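Local structure of mandelate racemase/muconate lactonizing enzyme (Roseovarius nubinhibens, 2QDD) at residues E130-V135 with P347-G352; V135-S140 with A305-A310; V264-N269 with R278-F283. The protein is of unknown function but, as a magnesium-dependent member of the mandelate racemase/muconate lactonizing family in the enolase superfamily, probably acts as an enzyme. All coordinates share one frame; numbering follows the deposited sequence.

How the contacts relate
The three contacts are nested along the chain, each within the loop closed by the one before. Contacts 1 and 2 share Val135 and have centres about 12 Å apart; they meet where Leu307 CD2 lies 3.6 Å from Pro347 N. Contact 2 in turn touches contact 3, their centres about 13 Å apart, through neighbouring helices: Leu309 CD1 packs 4.0 Å from Arg278 CA. Contacts 1 and 3 do not touch, their nearest atoms being about 9 Å apart. Contact 3 lies closest to the magnesium site, the side chain of Ile266 being about 7 Å from that of the metal ligand Asp243; contacts 1 and 2 lie away from it.

Contact 1. Residues E130-V135 with P347-G352; sequences EAATPV and PPSAPG
The carbonyl oxygen Thr133 O is approached across this contact by a ring carbon, Pro347 CD, at 3.5 Å. It is a van der Waals meeting, in an interface made mostly by the proline ring and the Ala132 methyl. Beside it, Pro347 CG lies 4.1 Å from Ala132 CB, and this CG-CD side of the ring runs along the backbone from Ala132 to Thr133. The methyl of Ala132 points toward the 347-352 segment and also meets two oxygens there, Pro347 O at 3.7 Å and Ser349 OG at 3.6 Å. With OG beside its own backbone N (chi1 -65°), Ser349 lays its hydroxyl against that methyl at the more exposed margin of the contact. A glycine in place of Pro347 would probably open a gap beside Ala132 and Thr133 O, and leave the backbone freer to turn.

Behind these atoms, Trp124 of helix 123-126 touches Ala132, Pro347 and Ser349 alike, while the Pro347 ring also rests on Leu307, His308 and Ala311 of helix 300-311. The proline is therefore buried between a loop and two helices.

Ala132 presents its methyl from the centre of an inverse gamma turn, closed by a weak 2.9 Å bond from Thr133 N to Ala131 O. The turn leads into barrel strand 135-141, and Pro347 follows strand 344-345, so the contact joins the entry of the enolase-superfamily barrel to the chain leaving it for the N-terminal domain sheet.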
ATOM      1  N   GLU A 130     -25.204 -28.829 -14.791  1.00 38.87           N
ATOM      2  CA  GLU A 130     -25.364 -30.165 -15.377  1.00 46.98           C
ATOM      3  C   GLU A 130     -26.702 -30.825 -15.064  1.00 43.51           C
ATOM      4  O   GLU A 130     -27.174 -31.669 -15.825  1.00 46.14           O
ATOM      5  CB  GLU A 130     -24.224 -31.104 -14.959  1.00 47.36           C
ATOM      6  CG  GLU A 130     -24.043 -31.314 -13.455  1.00 56.51           C
ATOM      7  CD  GLU A 130     -23.306 -32.608 -13.118  1.00 60.64           C
ATOM      8  OE1 GLU A 130     -22.719 -32.680 -12.016  1.00 68.77           O
ATOM      9  OE2 GLU A 130     -23.314 -33.550 -13.946  1.00 65.66           O
ATOM     10  N   ALA A 131     -27.292 -30.449 -13.933  1.00 40.67           N
ATOM     11  CA  ALA A 131     -28.415 -31.174 -13.361  1.00 39.88           C
ATOM     12  C   ALA A 131     -29.265 -30.223 -12.530  1.00 39.39           C
ATOM     13  O   ALA A 131     -28.780 -29.186 -12.079  1.00 37.13           O
ATOM     14  CB  ALA A 131     -27.917 -32.332 -12.500  1.00 42.32           C
ATOM     15  N   ALA A 132     -30.529 -30.588 -12.325  1.00 39.83           N
ATOM     16  CA  ALA A 132     -31.368 -29.970 -11.303  1.00 38.04           C
ATOM     17  C   ALA A 132     -30.935 -30.429  -9.913  1.00 40.39           C
ATOM     18  O   ALA A 132     -31.597 -31.261  -9.281  1.00 48.26           O
ATOM     19  CB  ALA A 132     -32.839 -30.294 -11.554  1.00 36.68           C
ATOM     20  N   THR A 133     -29.812 -29.882  -9.451  1.00 42.19           N
ATOM     21  CA  THR A 133     -29.185 -30.288  -8.197  1.00 41.58           C
ATOM     22  C   THR A 133     -30.070 -29.865  -7.025  1.00 42.15           C
ATOM     23  O   THR A 133     -30.478 -28.705  -6.952  1.00 42.63           O
ATOM     24  CB  THR A 133     -27.766 -29.676  -8.064  1.00 40.48           C
ATOM     25  OG1 THR A 133     -26.951 -30.126  -9.153  1.00 41.80           O
ATOM     26  CG2 THR A 133     -27.101 -30.085  -6.759  1.00 38.35           C
ATOM     27  N   PRO A 134     -30.407 -30.821  -6.137  1.00 44.53           N
ATOM     28  CA  PRO A 134     -31.076 -30.504  -4.876  1.00 41.90           C
ATOM     29  C   PRO A 134     -30.209 -29.649  -3.951  1.00 39.63           C
ATOM     30  O   PRO A 134     -29.075 -30.013  -3.638  1.00 38.34           O
ATOM     31  CB  PRO A 134     -31.354 -31.882  -4.261  1.00 45.14           C
ATOM     32  CG  PRO A 134     -30.390 -32.805  -4.919  1.00 46.38           C
ATOM     33  CD  PRO A 134     -30.195 -32.271  -6.300  1.00 44.83           C
ATOM     34  N   VAL A 135     -30.752 -28.509  -3.535  1.00 38.37           N
ATOM     35  CA  VAL A 135     -29.995 -27.505  -2.797  1.00 35.42           C
ATOM     36  C   VAL A 135     -30.458 -27.531  -1.342  1.00 34.01           C
ATOM     37  O   VAL A 135     -31.655 -27.410  -1.081  1.00 32.68           O
ATOM     38  CB  VAL A 135     -30.175 -26.083  -3.418  1.00 35.51           C
ATOM     39  CG1 VAL A 135     -29.435 -25.022  -2.600  1.00 29.42           C
ATOM     40  CG2 VAL A 135     -29.678 -26.062  -4.865  1.00 33.54           C
ATOM     41  N   PRO A 347     -34.877 -27.334  -8.205  1.00 38.29           N
ATOM     42  CA  PRO A 347     -35.558 -26.485  -9.184  1.00 35.91           C
ATOM     43  C   PRO A 347     -36.300 -27.344 -10.214  1.00 37.29           C
ATOM     44  O   PRO A 347     -35.919 -28.492 -10.427  1.00 37.59           O
ATOM     45  CB  PRO A 347     -34.403 -25.724  -9.841  1.00 35.82           C
ATOM     46  CG  PRO A 347     -33.235 -26.644  -9.733  1.00 30.13           C
ATOM     47  CD  PRO A 347     -33.415 -27.383  -8.435  1.00 35.16           C
ATOM     48  N   PRO A 348     -37.367 -26.804 -10.831  1.00 42.45           N
ATOM     49  CA  PRO A 348     -38.014 -27.433 -11.991  1.00 42.35           C
ATOM     50  C   PRO A 348     -37.082 -27.646 -13.187  1.00 45.43           C
ATOM     51  O   PRO A 348     -36.081 -26.939 -13.329  1.00 44.85           O
ATOM     52  CB  PRO A 348     -39.114 -26.434 -12.359  1.00 44.36           C
ATOM     53  CG  PRO A 348     -39.395 -25.704 -11.092  1.00 43.11           C
ATOM     54  CD  PRO A 348     -38.066 -25.572 -10.426  1.00 40.68           C
ATOM     55  N   SER A 349     -37.423 -28.618 -14.033  1.00 44.37           N
ATOM     56  CA  SER A 349     -36.685 -28.872 -15.273  1.00 42.16           C
ATOM     57  C   SER A 349     -37.475 -28.534 -16.540  1.00 40.79           C
ATOM     58  O   SER A 349     -36.977 -28.703 -17.656  1.00 44.65           O
ATOM     59  CB  SER A 349     -36.199 -30.315 -15.309  1.00 43.25           C
ATOM     60  OG  SER A 349     -35.249 -30.537 -14.282  1.00 47.22           O
ATOM     61  N   ALA A 350     -38.703 -28.051 -16.352  1.00 39.23           N
ATOM     62  CA  ALA A 350     -39.505 -27.435 -17.412  1.00 39.23           C
ATOM     63  C   ALA A 350     -38.756 -26.255 -18.044  1.00 38.93           C
ATOM     64  O   ALA A 350     -38.003 -25.574 -17.349  1.00 45.83           O
ATOM     65  CB  ALA A 350     -40.836 -26.969 -16.834  1.00 36.16           C
ATOM     66  N   PRO A 351     -38.941 -26.020 -19.362  1.00 37.88           N
ATOM     67  CA  PRO A 351     -38.392 -24.832 -20.030  1.00 33.00           C
ATOM     68  C   PRO A 351     -38.699 -23.502 -19.334  1.00 33.77           C
ATOM     69  O   PRO A 351     -39.798 -23.302 -18.812  1.00 33.35           O
ATOM     70  CB  PRO A 351     -39.054 -24.871 -21.404  1.00 35.20           C
ATOM     71  CG  PRO A 351     -39.284 -26.312 -21.652  1.00 34.11           C
ATOM     72  CD  PRO A 351     -39.658 -26.887 -20.317  1.00 36.50           C
ATOM     73  N   GLY A 352     -37.711 -22.613 -19.321  1.00 34.96           N
ATOM     74  CA  GLY A 352     -37.811 -21.359 -18.589  1.00 31.19           C
ATOM     75  C   GLY A 352     -37.753 -21.539 -17.090  1.00 27.19           C
ATOM     76  O   GLY A 352     -36.961 -22.330 -16.567  1.00 26.23           O
TER

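Contact 2. Residues V135-S140 with A305-A310; sequences VPINSS and AALHLA
Val135 reaches from its strand to helix 300-311, and its branched side chain can be followed atom by atom. CB comes first, 4.3 Å from Leu307 CD1. From there the chain forks. CG1 stands anti to the backbone N (chi1 177°), which turns the other branch, CG2, to the side of that nitrogen and leaves both methyls facing the helix. CG1 lies 4.2 Å from Ala310 CB. CG2 is at 4.1 Å from the same Ala310 CB and at an equal distance from Ala310 C, so it touches helix backbone as well as side chain. The alanine methyl thus faces the fork of the valine, and its small size probably helps the strand come close: the CA atoms of Val135 and Ala310 are 7.1 Å apart.

Leu307, one turn earlier on the same face of the helix, widens the contact. Its CD1 is shared between two strand residues, since Ile137 CD1 also meets it, at 4.3 Å. The isoleucine does not aim its CB at the helix; its chi1 of -57° and chi2 of -51° carry CD1 there instead. All four residues are buried, and the meeting is wholly apolar.

Around these four residues, Ser321 touches Val135 and Ala310, while Ala345 of strand 344-345 lies against Ile137 and Leu307. Strand 135-141 runs between strand 163-167, parallel to it, and the antiparallel strand 344-345. Helix 300-311 packs against this part of the sheet and, through Leu309, against Ala277 and Arg281 of the neighbouring helix 274-287.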
ATOM      1  N   VAL A 135     -30.752 -28.509  -3.535  1.00 38.37           N
ATOM      2  CA  VAL A 135     -29.995 -27.505  -2.797  1.00 35.42           C
ATOM      3  C   VAL A 135     -30.458 -27.531  -1.342  1.00 34.01           C
ATOM      4  O   VAL A 135     -31.655 -27.410  -1.081  1.00 32.68           O
ATOM      5  CB  VAL A 135     -30.175 -26.083  -3.418  1.00 35.51           C
ATOM      6  CG1 VAL A 135     -29.435 -25.022  -2.600  1.00 29.42           C
ATOM      7  CG2 VAL A 135     -29.678 -26.062  -4.865  1.00 33.54           C
ATOM      8  N   PRO A 136     -29.510 -27.698  -0.393  1.00 35.21           N
ATOM      9  CA  PRO A 136     -29.814 -27.625   1.040  1.00 31.13           C
ATOM     10  C   PRO A 136     -30.471 -26.302   1.430  1.00 34.52           C
ATOM     11  O   PRO A 136     -30.113 -25.246   0.904  1.00 32.55           O
ATOM     12  CB  PRO A 136     -28.436 -27.751   1.696  1.00 30.53           C
ATOM     13  CG  PRO A 136     -27.620 -28.486   0.708  1.00 33.41           C
ATOM     14  CD  PRO A 136     -28.080 -27.973  -0.624  1.00 34.07           C
ATOM     15  N   ILE A 137     -31.450 -26.383   2.324  1.00 31.27           N
ATOM     16  CA  ILE A 137     -32.206 -25.226   2.772  1.00 31.86           C
ATOM     17  C   ILE A 137     -31.834 -24.979   4.222  1.00 35.04           C
ATOM     18  O   ILE A 137     -31.792 -25.920   5.014  1.00 38.11           O
ATOM     19  CB  ILE A 137     -33.748 -25.456   2.629  1.00 31.86           C
ATOM     20  CG1 ILE A 137     -34.126 -25.788   1.180  1.00 30.43           C
ATOM     21  CG2 ILE A 137     -34.553 -24.246   3.124  1.00 24.35           C
ATOM     22  CD1 ILE A 137     -33.579 -24.812   0.130  1.00 37.39           C
ATOM     23  N   ASN A 138     -31.546 -23.728   4.572  1.00 34.52           N
ATOM     24  CA  ASN A 138     -31.252 -23.406   5.966  1.00 37.65           C
ATOM     25  C   ASN A 138     -32.454 -22.979   6.815  1.00 35.85           C
ATOM     26  O   ASN A 138     -33.396 -22.365   6.315  1.00 30.73           O
ATOM     27  CB  ASN A 138     -30.062 -22.439   6.101  1.00 38.89           C
ATOM     28  CG  ASN A 138     -30.391 -21.036   5.652  1.00 41.73           C
ATOM     29  OD1 ASN A 138     -30.891 -20.221   6.430  1.00 52.93           O
ATOM     30  ND2 ASN A 138     -30.101 -20.737   4.394  1.00 44.18           N
ATOM     31  N   SER A 139     -32.409 -23.322   8.101  1.00 38.08           N
ATOM     32  CA  SER A 139     -33.402 -22.869   9.071  1.00 39.79           C
ATOM     33  C   SER A 139     -33.117 -21.457   9.563  1.00 44.45           C
ATOM     34  O   SER A 139     -31.990 -20.968   9.455  1.00 43.25           O
ATOM     35  CB  SER A 139     -33.446 -23.818  10.266  1.00 42.67           C
ATOM     36  OG  SER A 139     -32.258 -23.735  11.036  1.00 43.36           O
ATOM     37  N   SER A 140     -34.145 -20.815  10.111  1.00 47.78           N
ATOM     38  CA  SER A 140     -34.003 -19.515  10.756  1.00 48.07           C
ATOM     39  C   SER A 140     -34.280 -19.632  12.244  1.00 49.14           C
ATOM     40  O   SER A 140     -35.398 -19.960  12.653  1.00 48.63           O
ATOM     41  CB  SER A 140     -34.952 -18.501  10.127  1.00 47.28           C
ATOM     42  OG  SER A 140     -34.814 -18.495   8.719  1.00 55.38           O
ATOM     43  N   ALA A 305     -36.509 -18.769  -8.997  1.00 33.78           N
ATOM     44  CA  ALA A 305     -35.540 -18.027  -9.810  1.00 30.24           C
ATOM     45  C   ALA A 305     -34.113 -18.099  -9.269  1.00 27.03           C
ATOM     46  O   ALA A 305     -33.171 -18.396 -10.006  1.00 31.33           O
ATOM     47  CB  ALA A 305     -35.981 -16.585  -9.951  1.00 30.71           C
ATOM     48  N   ALA A 306     -33.973 -17.848  -7.973  1.00 28.38           N
ATOM     49  CA  ALA A 306     -32.674 -17.859  -7.314  1.00 31.03           C
ATOM     50  C   ALA A 306     -32.132 -19.271  -7.101  1.00 31.59           C
ATOM     51  O   ALA A 306     -30.917 -19.476  -7.088  1.00 36.38           O
ATOM     52  CB  ALA A 306     -32.758 -17.117  -6.005  1.00 25.20           C
ATOM     53  N   LEU A 307     -33.033 -20.239  -6.941  1.00 33.07           N
ATOM     54  CA  LEU A 307     -32.651 -21.644  -6.780  1.00 30.04           C
ATOM     55  C   LEU A 307     -32.128 -22.283  -8.061  1.00 26.46           C
ATOM     56  O   LEU A 307     -31.332 -23.216  -8.007  1.00 30.09           O
ATOM     57  CB  LEU A 307     -33.796 -22.476  -6.198  1.00 31.64           C
ATOM     58  CG  LEU A 307     -33.315 -23.625  -5.305  1.00 41.61           C
ATOM     59  CD1 LEU A 307     -33.453 -23.279  -3.837  1.00 47.09           C
ATOM     60  CD2 LEU A 307     -34.049 -24.900  -5.626  1.00 44.95           C
ATOM     61  N   HIS A 308     -32.569 -21.773  -9.206  1.00 24.46           N
ATOM     62  CA  HIS A 308     -31.959 -22.090 -10.497  1.00 28.40           C
ATOM     63  C   HIS A 308     -30.483 -21.675 -10.563  1.00 30.72           C
ATOM     64  O   HIS A 308     -29.655 -22.405 -11.118  1.00 28.60           O
ATOM     65  CB  HIS A 308     -32.732 -21.415 -11.640  1.00 26.94           C
ATOM     66  CG  HIS A 308     -33.949 -22.167 -12.087  1.00 33.53           C
ATOM     67  ND1 HIS A 308     -33.879 -23.362 -12.768  1.00 35.78           N
ATOM     68  CD2 HIS A 308     -35.267 -21.876 -11.977  1.00 31.44           C
ATOM     69  CE1 HIS A 308     -35.101 -23.781 -13.046  1.00 36.72           C
ATOM     70  NE2 HIS A 308     -35.961 -22.898 -12.576  1.00 29.37           N
ATOM     71  N   LEU A 309     -30.170 -20.499 -10.007  1.00 31.03           N
ATOM     72  CA  LEU A 309     -28.786 -20.030  -9.897  1.00 24.70           C
ATOM     73  C   LEU A 309     -27.994 -20.839  -8.872  1.00 21.65           C
ATOM     74  O   LEU A 309     -26.860 -21.228  -9.136  1.00 23.14           O
ATOM     75  CB  LEU A 309     -28.732 -18.531  -9.568  1.00 23.24           C
ATOM     76  CG  LEU A 309     -27.386 -17.823  -9.793  1.00 27.55           C
ATOM     77  CD1 LEU A 309     -26.992 -17.788 -11.257  1.00 18.14           C
ATOM     78  CD2 LEU A 309     -27.418 -16.419  -9.232  1.00 29.29           C
ATOM     79  N   ALA A 310     -28.605 -21.085  -7.713  1.00 21.47           N
ATOM     80  CA  ALA A 310     -28.028 -21.949  -6.678  1.00 26.11           C
ATOM     81  C   ALA A 310     -27.635 -23.353  -7.172  1.00 31.41           C
ATOM     82  O   ALA A 310     -26.540 -23.831  -6.872  1.00 37.17           O
ATOM     83  CB  ALA A 310     -28.970 -22.042  -5.481  1.00 18.67           C
TER

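Contact 3. Residues V264-N269 with R278-F283; sequences VKIKPN and RQIRDF
Ile266 fills the space between its strand and helix 274-287, and in the first shell its CG1 lies 4.0 Å from Ile280 CG2. The two isoleucines pass alongside each other, pointing opposite ways, and do not meet end on. Beyond CG1 the chain stays extended (chi2 160°), which carries CD1 past Ile280 onto the helix backbone, 3.9 Å from Arg281 CA. Only the root of the arginine takes part: Arg281 CB is 4.1 Å from Ile266 CD1, while the chain beyond it bends at chi2 and chi3 and turns off from the strand.

The second shell fixes where the arginine goes. Its NE forms a salt bridge with the next residue, reaching Asp282 OD1 at 2.9 Å; the oxygen lies close to the guanidinium plane and the N-H...O angle is 158°. NH1 bonds to the hydroxyls of Thr313 and Ser312, so the polar end is held well away from the apolar contact.

Further out, Met291 and Ile293 of strand 290-293 flank Ile266, and Phe249 and His252 of helix 249-258 back Ile280. On the strand's other face Lys265 forms a salt bridge with Glu220, and just past its end Lys267 one with Asp243, both magnesium ligands. Strand 263-266, helix 274-287 and parallel strand 290-293 make a beta-alpha-beta crossover, the TIM-barrel repeat, with apolar strand-helix packing outside and, as in the enolase superfamily, the metal site at the strands' C-terminal ends.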
ATOM      1  N   VAL A 264     -19.902 -14.463   0.012  1.00 23.08           N
ATOM      2  CA  VAL A 264     -21.006 -13.511  -0.151  1.00 23.49           C
ATOM      3  C   VAL A 264     -22.368 -14.215  -0.280  1.00 25.51           C
ATOM      4  O   VAL A 264     -22.440 -15.358  -0.726  1.00 18.47           O
ATOM      5  CB  VAL A 264     -20.794 -12.522  -1.348  1.00 22.00           C
ATOM      6  CG1 VAL A 264     -19.448 -11.792  -1.244  1.00 24.60           C
ATOM      7  CG2 VAL A 264     -20.923 -13.233  -2.702  1.00 19.44           C
ATOM      8  N   LYS A 265     -23.434 -13.530   0.132  1.00 22.37           N
ATOM      9  CA  LYS A 265     -24.792 -13.853  -0.307  1.00 24.73           C
ATOM     10  C   LYS A 265     -25.104 -13.131  -1.602  1.00 23.14           C
ATOM     11  O   LYS A 265     -24.768 -11.955  -1.759  1.00 28.47           O
ATOM     12  CB  LYS A 265     -25.824 -13.440   0.743  1.00 23.25           C
ATOM     13  CG  LYS A 265     -25.795 -14.266   2.006  1.00 28.78           C
ATOM     14  CD  LYS A 265     -27.104 -14.147   2.750  1.00 39.01           C
ATOM     15  CE  LYS A 265     -27.305 -15.315   3.688  1.00 43.09           C
ATOM     16  NZ  LYS A 265     -28.363 -15.048   4.701  1.00 50.61           N
ATOM     17  N   ILE A 266     -25.741 -13.836  -2.532  1.00 21.99           N
ATOM     18  CA  ILE A 266     -26.247 -13.209  -3.753  1.00 27.71           C
ATOM     19  C   ILE A 266     -27.773 -13.239  -3.779  1.00 33.62           C
ATOM     20  O   ILE A 266     -28.391 -14.301  -3.637  1.00 30.29           O
ATOM     21  CB  ILE A 266     -25.683 -13.861  -5.039  1.00 27.79           C
ATOM     22  CG1 ILE A 266     -24.171 -14.074  -4.918  1.00 24.99           C
ATOM     23  CG2 ILE A 266     -26.002 -12.994  -6.261  1.00 22.07           C
ATOM     24  CD1 ILE A 266     -23.647 -15.086  -5.876  1.00 16.95           C
ATOM     25  N   LYS A 267     -28.368 -12.058  -3.938  1.00 28.83           N
ATOM     26  CA  LYS A 267     -29.814 -11.903  -3.942  1.00 26.59           C
ATOM     27  C   LYS A 267     -30.221 -11.030  -5.118  1.00 26.83           C
ATOM     28  O   LYS A 267     -29.881  -9.850  -5.141  1.00 31.54           O
ATOM     29  CB  LYS A 267     -30.296 -11.284  -2.624  1.00 26.81           C
ATOM     30  CG  LYS A 267     -30.018 -12.145  -1.405  1.00 24.95           C
ATOM     31  CD  LYS A 267     -30.664 -11.593  -0.178  1.00 26.44           C
ATOM     32  CE  LYS A 267     -30.000 -12.171   1.049  1.00 30.76           C
ATOM     33  NZ  LYS A 267     -30.587 -11.578   2.279  1.00 38.51           N
ATOM     34  N   PRO A 268     -30.942 -11.607  -6.099  1.00 29.85           N
ATOM     35  CA  PRO A 268     -31.338 -10.929  -7.340  1.00 29.53           C
ATOM     36  C   PRO A 268     -32.018  -9.565  -7.145  1.00 28.18           C
ATOM     37  O   PRO A 268     -31.719  -8.630  -7.888  1.00 29.10           O
ATOM     38  CB  PRO A 268     -32.308 -11.921  -7.989  1.00 30.19           C
ATOM     39  CG  PRO A 268     -31.883 -13.241  -7.482  1.00 31.80           C
ATOM     40  CD  PRO A 268     -31.419 -13.005  -6.074  1.00 30.38           C
ATOM     41  N   ASN A 269     -32.899  -9.452  -6.149  1.00 27.97           N
ATOM     42  CA  ASN A 269     -33.553  -8.178  -5.846  1.00 29.84           C
ATOM     43  C   ASN A 269     -32.630  -7.091  -5.288  1.00 26.57           C
ATOM     44  O   ASN A 269     -32.926  -5.907  -5.409  1.00 34.78           O
ATOM     45  CB  ASN A 269     -34.783  -8.373  -4.950  1.00 29.18           C
ATOM     46  CG  ASN A 269     -35.830  -7.261  -5.134  1.00 33.31           C
ATOM     47  OD1 ASN A 269     -35.938  -6.353  -4.312  1.00 30.10           O
ATOM     48  ND2 ASN A 269     -36.590  -7.331  -6.221  1.00 22.23           N
ATOM     49  N   ARG A 278     -25.660 -13.691 -11.991  1.00 23.92           N
ATOM     50  CA  ARG A 278     -24.793 -14.691 -12.636  1.00 24.34           C
ATOM     51  C   ARG A 278     -23.341 -14.227 -12.808  1.00 24.48           C
ATOM     52  O   ARG A 278     -22.406 -15.005 -12.572  1.00 28.21           O
ATOM     53  CB  ARG A 278     -25.368 -15.107 -13.996  1.00 24.08           C
ATOM     54  CG  ARG A 278     -24.603 -16.211 -14.711  1.00 25.47           C
ATOM     55  CD  ARG A 278     -24.208 -15.770 -16.108  1.00 31.77           C
ATOM     56  NE  ARG A 278     -24.704 -16.687 -17.133  1.00 41.42           N
ATOM     57  CZ  ARG A 278     -25.198 -16.303 -18.308  1.00 46.08           C
ATOM     58  NH1 ARG A 278     -25.626 -17.209 -19.175  1.00 48.73           N
ATOM     59  NH2 ARG A 278     -25.268 -15.012 -18.619  1.00 43.36           N
ATOM     60  N   GLN A 279     -23.154 -12.973 -13.223  1.00 20.07           N
ATOM     61  CA  GLN A 279     -21.815 -12.377 -13.313  1.00 22.44           C
ATOM     62  C   GLN A 279     -21.080 -12.376 -11.970  1.00 16.77           C
ATOM     63  O   GLN A 279     -19.900 -12.720 -11.906  1.00 21.97           O
ATOM     64  CB  GLN A 279     -21.857 -10.955 -13.893  1.00 20.67           C
ATOM     65  CG  GLN A 279     -20.445 -10.416 -14.215  1.00 27.05           C
ATOM     66  CD  GLN A 279     -20.349  -8.905 -14.419  1.00 27.23           C
ATOM     67  OE1 GLN A 279     -19.395  -8.424 -15.034  1.00 35.26           O
ATOM     68  NE2 GLN A 279     -21.318  -8.154 -13.896  1.00 29.78           N
ATOM     69  N   ILE A 280     -21.792 -11.995 -10.912  1.00 16.17           N
ATOM     70  CA  ILE A 280     -21.293 -12.064  -9.533  1.00 18.64           C
ATOM     71  C   ILE A 280     -20.972 -13.497  -9.080  1.00 17.34           C
ATOM     72  O   ILE A 280     -19.924 -13.745  -8.470  1.00 17.79           O
ATOM     73  CB  ILE A 280     -22.284 -11.381  -8.563  1.00 19.15           C
ATOM     74  CG1 ILE A 280     -22.361  -9.888  -8.881  1.00 19.57           C
ATOM     75  CG2 ILE A 280     -21.887 -11.603  -7.096  1.00 17.53           C
ATOM     76  CD1 ILE A 280     -23.646  -9.240  -8.443  1.00 27.42           C
ATOM     77  N   ARG A 281     -21.866 -14.427  -9.402  1.00 20.27           N
ATOM     78  CA  ARG A 281     -21.669 -15.849  -9.110  1.00 20.83           C
ATOM     79  C   ARG A 281     -20.386 -16.380  -9.737  1.00 22.14           C
ATOM     80  O   ARG A 281     -19.590 -17.043  -9.069  1.00 28.27           O
ATOM     81  CB  ARG A 281     -22.868 -16.670  -9.606  1.00 22.07           C
ATOM     82  CG  ARG A 281     -22.925 -18.100  -9.051  1.00 19.37           C
ATOM     83  CD  ARG A 281     -22.219 -19.118  -9.948  1.00 21.62           C
ATOM     84  NE  ARG A 281     -22.675 -19.100 -11.346  1.00 24.26           N
ATOM     85  CZ  ARG A 281     -23.718 -19.788 -11.806  1.00 28.23           C
ATOM     86  NH1 ARG A 281     -24.442 -20.533 -10.983  1.00 29.07           N
ATOM     87  NH2 ARG A 281     -24.041 -19.729 -13.094  1.00 22.95           N
ATOM     88  N   ASP A 282     -20.213 -16.095 -11.025  1.00 21.80           N
ATOM     89  CA  ASP A 282     -19.043 -16.504 -11.786  1.00 25.43           C
ATOM     90  C   ASP A 282     -17.752 -15.861 -11.274  1.00 25.13           C
ATOM     91  O   ASP A 282     -16.703 -16.505 -11.255  1.00 25.50           O
ATOM     92  CB  ASP A 282     -19.243 -16.165 -13.268  1.00 27.64           C
ATOM     93  CG  ASP A 282     -20.259 -17.086 -13.963  1.00 38.47           C
ATOM     94  OD1 ASP A 282     -20.783 -18.042 -13.333  1.00 33.37           O
ATOM     95  OD2 ASP A 282     -20.525 -16.850 -15.159  1.00 38.11           O
ATOM     96  N   PHE A 283     -17.835 -14.593 -10.874  1.00 25.36           N
ATOM     97  CA  PHE A 283     -16.728 -13.924 -10.196  1.00 23.38           C
ATOM     98  C   PHE A 283     -16.352 -14.652  -8.903  1.00 24.22           C
ATOM     99  O   PHE A 283     -15.174 -14.908  -8.661  1.00 24.00           O
ATOM    100  CB  PHE A 283     -17.049 -12.448  -9.915  1.00 20.97           C
ATOM    101  CG  PHE A 283     -15.949 -11.720  -9.187  1.00 21.15           C
ATOM    102  CD1 PHE A 283     -16.076 -11.409  -7.838  1.00 25.43           C
ATOM    103  CD2 PHE A 283     -14.788 -11.350  -9.849  1.00 22.82           C
ATOM    104  CE1 PHE A 283     -15.063 -10.745  -7.157  1.00 19.57           C
ATOM    105  CE2 PHE A 283     -13.767 -10.684  -9.176  1.00 24.29           C
ATOM    106  CZ  PHE A 283     -13.905 -10.381  -7.831  1.00 26.63           C
TER